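PDB 3SKV: SsfX3 from Streptomyces sp. SF2575, which probably acts as a salicylyl-acyltransferase in a tetracycline biosynthetic pathway, using a GDSL/SGNH-type fold joined to a jelly-roll domain. Local coordinates for residues S370-M375 with G379-R384; I276-H281 with H325-V330. The protein carries 1 engineered substitution. All blocks are in the same frame, centred on the assembly; numbering follows the deposited sequence.

How the contacts relate
The two contacts follow one another along the chain without nesting or crossing, and both lie in its C-terminal half, beyond the strands of the N-terminal antiparallel sheets. Contact 2 comes first: it closes a loop that leaves helix 266-278, passes through strand 286-290 and helix 308-324, and returns at the start of strand 330-333, an outermost strand of the parallel sheet. Contact 1 then closes a tight reversal at the end of helix 361-377, where residues 379-381 fold against the final turns beside strand 247-252. Their centres are 19 Å apart and their nearest atoms about 6 Å, so they do not touch, yet both fasten a helix end near the same sheet.

Contact 1. Residues S370-M375 with G379-R384; sequences SSRREM and GVLPVR
Met-375 meets the tail of the chain twice, once through its carbonyl oxygen and once through its side chain. The backbone bond runs from Val-380 N to Met-375 O over 3.2 Å, with 153° at the hydrogen and the donor tilted somewhat from the carbonyl plane. The donor lies five positions after the acceptor, and Gly-379, at positive phi, makes the reversal between them. Along the side chain of Met-375, CB does most of the touching: Leu-381 CD2 and Val-380 CG2 each lie 3.7 Å from it. CG comes next and is only grazed, its nearest neighbour being Val-380 CG2 at 4.2 Å from Met-375 CG. Because CG stands anti to the carbonyl carbon (chi1 -73°), the chain leads off from the carbonyl that receives the bond, and SD and CE pass beyond both tail residues; elsewhere the side chain packs on Leu-247 and Ser-249 of strand 247-252. Val-380 and Leu-381 also touch Leu-247, so the helix end and the tail both rest on that leucine. Val-380 CG2 lies close to the accepting carbonyl as well, 3.3 Å from Met-375 O. A turn earlier on the helix, Arg-372 O is 3.7 Å from Leu-381 CD2, the same methyl that presses on Met-375 CB. The charged end of Arg-372 is engaged elsewhere, in salt bridges with Glu-216 and Glu-369. A cis peptide bond before Pro-382 redirects the chain just after Leu-381. Gly-379 at positive phi, two backbone bonds back into the last turn, of which Val-380 N to Met-375 O is one, and apolar contact between Met-375 and Val-380 make a Schellman motif, here ending helix 361-377 against the central parallel sheet of an SGNH-type fold.

Contact 2. Residues I276-H281 with H325-V330; sequences IIRERH and HGDQNV
Arg-278 and Asp-327 form a salt bridge in which the two side chains approach from opposite directions. Arg-278 NE gives the strong bond, 2.7 Å to Asp-327 OD2 and almost straight at 174°; the oxygen receives it on its syn side, a little out of the carboxylate plane, while itself lying in the guanidinium plane. The second link, Arg-278 NH2 to Asp-327 OD1 at 3.1 Å, is weak and bent. The guanidinium and carboxylate planes are 52° apart, which is consistent with one strong bond and one weak one rather than a level two-pronged pairing. On the far edge of the guanidinium, Arg-278 NH1 donates to His-281 O over 2.7 Å, and it also reaches Thr-284 O. Edge bonds at both ends thus fix the rotation of the flat group, bridging the residues that follow helix 266-278 to the loop leading into strand 330-333. That loop begins with the Schellman motif that ends helix 308-324, with Gly-326 as its C-prime residue, and leads into an outermost strand of the parallel sheet, a helix-to-strand connection of the GDSL/SGNH fold. Asp-327 is itself held by an Asx turn: its OD1 accepts from Asn-329 N at 3.1 Å, on the anti side, in addition to the weak bond from the arginine. This bond within the loop helps to hold the carboxylate that faces Arg-278, whose side chain bends at chi2 (-87°) on its way to the acid. Asn-329 O stands near the guanidinium plane, 3.0 Å from Arg-278 NH2. Further out, carbon atoms pack round the same nitrogen: Asn-329 CB and Val-330 CG2 each lie 3.5 Å from Arg-278 NH2, the valine methyl obliquely. Val-330 packs on Leu-288 of strand 286-290, and the arginine side chain rests on Ile-286 of that strand.

Contact 1. Residues S370-M375 with G379-R384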
loop_
_atom_site.group_PDB
_atom_site.type_symbol
_atom_site.label_atom_id
_atom_site.label_comp_id
_atom_site.label_asym_id
_atom_site.label_seq_id
_atom_site.Cartn_x
_atom_site.Cartn_y
_atom_site.Cartn_z
ATOM N N SER A 370 4.931 14.949 -5.622
ATOM C CA SER A 370 4.012 15.303 -6.694
ATOM C C SER A 370 2.546 15.015 -6.327
ATOM O O SER A 370 1.670 15.844 -6.596
ATOM C CB SER A 370 4.415 14.602 -7.989
ATOM O OG SER A 370 3.695 15.133 -9.090
ATOM N N SER A 371 2.290 13.850 -5.707
ATOM C CA SER A 371 0.960 13.441 -5.244
ATOM C C SER A 371 0.477 14.399 -4.164
ATOM O O SER A 371 -0.671 14.828 -4.218
ATOM C CB SER A 371 0.990 12.019 -4.682
ATOM O OG SER A 371 1.382 11.082 -5.671
ATOM N N ARG A 372 1.363 14.751 -3.205
ATOM C CA ARG A 372 1.051 15.671 -2.104
ATOM C C ARG A 372 0.727 17.063 -2.625
ATOM O O ARG A 372 -0.252 17.663 -2.179
ATOM C CB ARG A 372 2.201 15.727 -1.083
ATOM C CG ARG A 372 2.293 14.484 -0.222
ATOM C CD ARG A 372 3.484 14.560 0.717
ATOM N NE ARG A 372 3.355 15.668 1.655
ATOM C CZ ARG A 372 4.325 16.530 1.917
ATOM N NH1 ARG A 372 5.515 16.393 1.343
ATOM N NH2 ARG A 372 4.120 17.530 2.765
ATOM N N ARG A 373 1.520 17.548 -3.586
ATOM C CA ARG A 373 1.330 18.839 -4.231
ATOM C C ARG A 373 -0.051 18.869 -4.943
ATOM O O ARG A 373 -0.831 19.803 -4.747
ATOM C CB ARG A 373 2.476 19.098 -5.240
ATOM C CG ARG A 373 2.316 20.415 -6.026
ATOM C CD ARG A 373 3.169 20.605 -7.293
ATOM N NE ARG A 373 4.226 19.609 -7.470
ATOM C CZ ARG A 373 4.153 18.541 -8.252
ATOM N NH1 ARG A 373 3.040 18.281 -8.932
ATOM N NH2 ARG A 373 5.186 17.715 -8.350
ATOM N N GLU A 374 -0.351 17.826 -5.728
ATOM C CA GLU A 374 -1.630 17.746 -6.438
ATOM C C GLU A 374 -2.840 17.608 -5.491
ATOM O O GLU A 374 -3.837 18.301 -5.670
ATOM C CB GLU A 374 -1.594 16.674 -7.548
ATOM C CG GLU A 374 -0.653 16.997 -8.698
ATOM C CD GLU A 374 -0.866 18.345 -9.370
ATOM O OE1 GLU A 374 -2.039 18.710 -9.634
ATOM O OE2 GLU A 374 0.150 19.029 -9.641
ATOM N N MET A 375 -2.724 16.787 -4.459
ATOM C CA MET A 375 -3.813 16.642 -3.495
ATOM C C MET A 375 -4.017 17.894 -2.641
ATOM O O MET A 375 -5.169 18.204 -2.293
ATOM C CB MET A 375 -3.632 15.395 -2.652
ATOM C CG MET A 375 -3.915 14.143 -3.416
ATOM S SD MET A 375 -3.566 12.727 -2.378
ATOM C CE MET A 375 -5.087 11.935 -2.527
ATOM N N GLY A 379 -7.283 20.723 -2.242
ATOM C CA GLY A 379 -7.746 21.135 -0.924
ATOM C C GLY A 379 -8.077 19.992 0.020
ATOM O O GLY A 379 -8.734 20.223 1.032
ATOM N N VAL A 380 -7.625 18.760 -0.282
ATOM C CA VAL A 380 -7.869 17.581 0.554
ATOM C C VAL A 380 -6.739 17.400 1.585
ATOM O O VAL A 380 -6.925 16.717 2.595
ATOM C CB VAL A 380 -8.158 16.278 -0.252
ATOM C CG1 VAL A 380 -9.303 16.475 -1.243
ATOM C CG2 VAL A 380 -6.905 15.758 -0.961
ATOM N N LEU A 381 -5.579 18.035 1.319
ATOM C CA LEU A 381 -4.389 18.015 2.148
ATOM C C LEU A 381 -4.127 19.427 2.657
ATOM O O LEU A 381 -4.217 20.370 1.862
ATOM C CB LEU A 381 -3.193 17.510 1.321
ATOM C CG LEU A 381 -2.639 16.127 1.641
ATOM C CD1 LEU A 381 -3.727 15.136 1.992
ATOM C CD2 LEU A 381 -1.751 15.622 0.525
ATOM N N PRO A 382 -3.835 19.625 3.967
ATOM C CA PRO A 382 -3.702 18.617 5.043
ATOM C C PRO A 382 -5.052 18.071 5.492
ATOM O O PRO A 382 -6.073 18.668 5.178
ATOM C CB PRO A 382 -3.006 19.402 6.159
ATOM C CG PRO A 382 -3.495 20.807 5.973
ATOM C CD PRO A 382 -3.581 20.989 4.477
ATOM N N VAL A 383 -5.056 16.965 6.255
ATOM C CA VAL A 383 -6.301 16.344 6.728
ATOM C C VAL A 383 -6.759 16.921 8.080
ATOM O O VAL A 383 -7.943 17.263 8.235
ATOM C CB VAL A 383 -6.260 14.796 6.667
ATOM C CG1 VAL A 383 -7.594 14.197 7.077
ATOM C CG2 VAL A 383 -5.884 14.323 5.265
ATOM N N ARG A 384 -5.817 17.068 9.036
ATOM C CA ARG A 384 -6.084 17.664 10.358
ATOM C C ARG A 384 -4.962 18.622 10.782
ATOM O O ARG A 384 -4.629 19.563 10.057
ATOM C CB ARG A 384 -6.313 16.592 11.438
ATOM C CG ARG A 384 -7.767 16.161 11.598
ATOM C CD ARG A 384 -7.961 15.371 12.882
ATOM N NE ARG A 384 -9.240 14.657 12.906
ATOM C CZ ARG A 384 -9.712 13.981 13.951
ATOM N NH1 ARG A 384 -9.017 13.920 15.082
ATOM N NH2 ARG A 384 -10.884 13.363 13.875
#

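Contact 2. Residues I276-H281 with H325-V330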
loop_
_atom_site.group_PDB
_atom_site.type_symbol
_atom_site.label_atom_id
_atom_site.label_comp_id
_atom_site.label_asym_id
_atom_site.label_seq_id
_atom_site.Cartn_x
_atom_site.Cartn_y
_atom_site.Cartn_z
ATOM N N ILE A 276 -21.152 3.149 -3.128
ATOM C CA ILE A 276 -21.014 2.136 -2.084
ATOM C C ILE A 276 -20.193 2.727 -0.926
ATOM O O ILE A 276 -20.573 2.578 0.231
ATOM C CB ILE A 276 -20.381 0.808 -2.629
ATOM C CG1 ILE A 276 -21.358 0.071 -3.579
ATOM C CG2 ILE A 276 -19.894 -0.124 -1.462
ATOM C CD1 ILE A 276 -20.632 -0.952 -4.536
ATOM N N ILE A 277 -19.080 3.402 -1.243
ATOM C CA ILE A 277 -18.192 4.030 -0.252
ATOM C C ILE A 277 -18.965 5.104 0.550
ATOM O O ILE A 277 -18.851 5.162 1.781
ATOM C CB ILE A 277 -16.974 4.642 -0.998
ATOM C CG1 ILE A 277 -16.030 3.527 -1.552
ATOM C CG2 ILE A 277 -16.241 5.663 -0.112
ATOM C CD1 ILE A 277 -14.925 4.045 -2.563
ATOM N N ARG A 278 -19.767 5.928 -0.177
ATOM C CA ARG A 278 -20.544 7.030 0.350
ATOM C C ARG A 278 -21.612 6.620 1.352
ATOM O O ARG A 278 -22.072 7.477 2.118
ATOM C CB ARG A 278 -21.141 7.884 -0.780
ATOM C CG ARG A 278 -20.140 8.847 -1.411
ATOM C CD ARG A 278 -20.080 10.159 -0.655
ATOM N NE ARG A 278 -19.109 11.060 -1.272
ATOM C CZ ARG A 278 -17.898 11.347 -0.794
ATOM N NH1 ARG A 278 -17.474 10.801 0.344
ATOM N NH2 ARG A 278 -17.098 12.175 -1.453
ATOM N N GLU A 279 -22.000 5.324 1.379
ATOM C CA GLU A 279 -22.986 4.843 2.347
ATOM C C GLU A 279 -22.458 5.039 3.776
ATOM O O GLU A 279 -23.239 5.419 4.641
ATOM C CB GLU A 279 -23.313 3.372 2.115
ATOM C CG GLU A 279 -24.046 3.069 0.834
ATOM C CD GLU A 279 -24.053 1.609 0.401
ATOM O OE1 GLU A 279 -23.500 0.746 1.122
ATOM O OE2 GLU A 279 -24.616 1.330 -0.679
ATOM N N ARG A 280 -21.138 4.807 4.004
ATOM C CA ARG A 280 -20.480 4.931 5.311
ATOM C C ARG A 280 -19.480 6.096 5.422
ATOM O O ARG A 280 -19.129 6.480 6.534
ATOM C CB ARG A 280 -19.894 3.586 5.805
ATOM C CG ARG A 280 -20.875 2.406 5.686
ATOM C CD ARG A 280 -21.108 1.625 6.951
ATOM N NE ARG A 280 -20.155 0.548 7.183
ATOM C CZ ARG A 280 -19.649 0.240 8.376
ATOM N NH1 ARG A 280 -19.962 0.961 9.448
ATOM N NH2 ARG A 280 -18.815 -0.783 8.505
ATOM N N HIS A 281 -19.060 6.686 4.284
ATOM C CA HIS A 281 -18.176 7.851 4.225
ATOM C C HIS A 281 -18.891 8.932 3.399
ATOM O O HIS A 281 -18.518 9.167 2.246
ATOM C CB HIS A 281 -16.800 7.489 3.616
ATOM C CG HIS A 281 -16.098 6.376 4.313
ATOM N ND1 HIS A 281 -15.738 6.469 5.649
ATOM C CD2 HIS A 281 -15.729 5.162 3.843
ATOM C CE1 HIS A 281 -15.170 5.317 5.947
ATOM N NE2 HIS A 281 -15.130 4.503 4.892
ATOM N N HIS A 325 -24.302 16.876 -9.360
ATOM C CA HIS A 325 -25.480 16.475 -8.628
ATOM C C HIS A 325 -25.326 16.461 -7.086
ATOM O O HIS A 325 -26.030 15.711 -6.405
ATOM C CB HIS A 325 -26.025 15.168 -9.164
ATOM C CG HIS A 325 -26.410 15.203 -10.602
ATOM N ND1 HIS A 325 -25.473 15.002 -11.600
ATOM C CD2 HIS A 325 -27.605 15.486 -11.170
ATOM C CE1 HIS A 325 -26.131 15.124 -12.741
ATOM N NE2 HIS A 325 -27.411 15.442 -12.537
ATOM N N GLY A 326 -24.431 17.302 -6.557
ATOM C CA GLY A 326 -24.307 17.516 -5.124
ATOM C C GLY A 326 -23.132 17.013 -4.319
ATOM O O GLY A 326 -23.046 17.378 -3.143
ATOM N N ASP A 327 -22.248 16.157 -4.877
ATOM C CA ASP A 327 -21.131 15.650 -4.088
ATOM C C ASP A 327 -19.975 16.641 -4.089
ATOM O O ASP A 327 -19.212 16.725 -5.055
ATOM C CB ASP A 327 -20.700 14.251 -4.530
ATOM C CG ASP A 327 -19.977 13.436 -3.465
ATOM O OD1 ASP A 327 -19.305 14.044 -2.588
ATOM O OD2 ASP A 327 -20.009 12.192 -3.559
ATOM N N GLN A 328 -19.859 17.400 -2.993
ATOM C CA GLN A 328 -18.835 18.428 -2.796
ATOM C C GLN A 328 -17.493 17.842 -2.390
ATOM O O GLN A 328 -16.480 18.545 -2.413
ATOM C CB GLN A 328 -19.311 19.451 -1.751
ATOM C CG GLN A 328 -20.602 20.118 -2.180
ATOM C CD GLN A 328 -21.018 21.200 -1.256
ATOM O OE1 GLN A 328 -21.908 21.017 -0.416
ATOM N NE2 GLN A 328 -20.413 22.370 -1.435
ATOM N N ASN A 329 -17.469 16.543 -2.076
ATOM C CA ASN A 329 -16.257 15.880 -1.640
ATOM C C ASN A 329 -15.654 14.861 -2.592
ATOM O O ASN A 329 -14.860 14.031 -2.170
ATOM C CB ASN A 329 -16.426 15.393 -0.207
ATOM C CG ASN A 329 -16.725 16.549 0.737
ATOM O OD1 ASN A 329 -15.882 17.423 0.958
ATOM N ND2 ASN A 329 -17.959 16.632 1.244
ATOM N N VAL A 330 -16.008 14.933 -3.877
ATOM C CA VAL A 330 -15.427 14.086 -4.928
ATOM C C VAL A 330 -14.534 15.009 -5.772
ATOM O O VAL A 330 -14.955 16.107 -6.102
ATOM C CB VAL A 330 -16.440 13.287 -5.794
ATOM C CG1 VAL A 330 -15.707 12.458 -6.846
ATOM C CG2 VAL A 330 -17.241 12.348 -4.937
#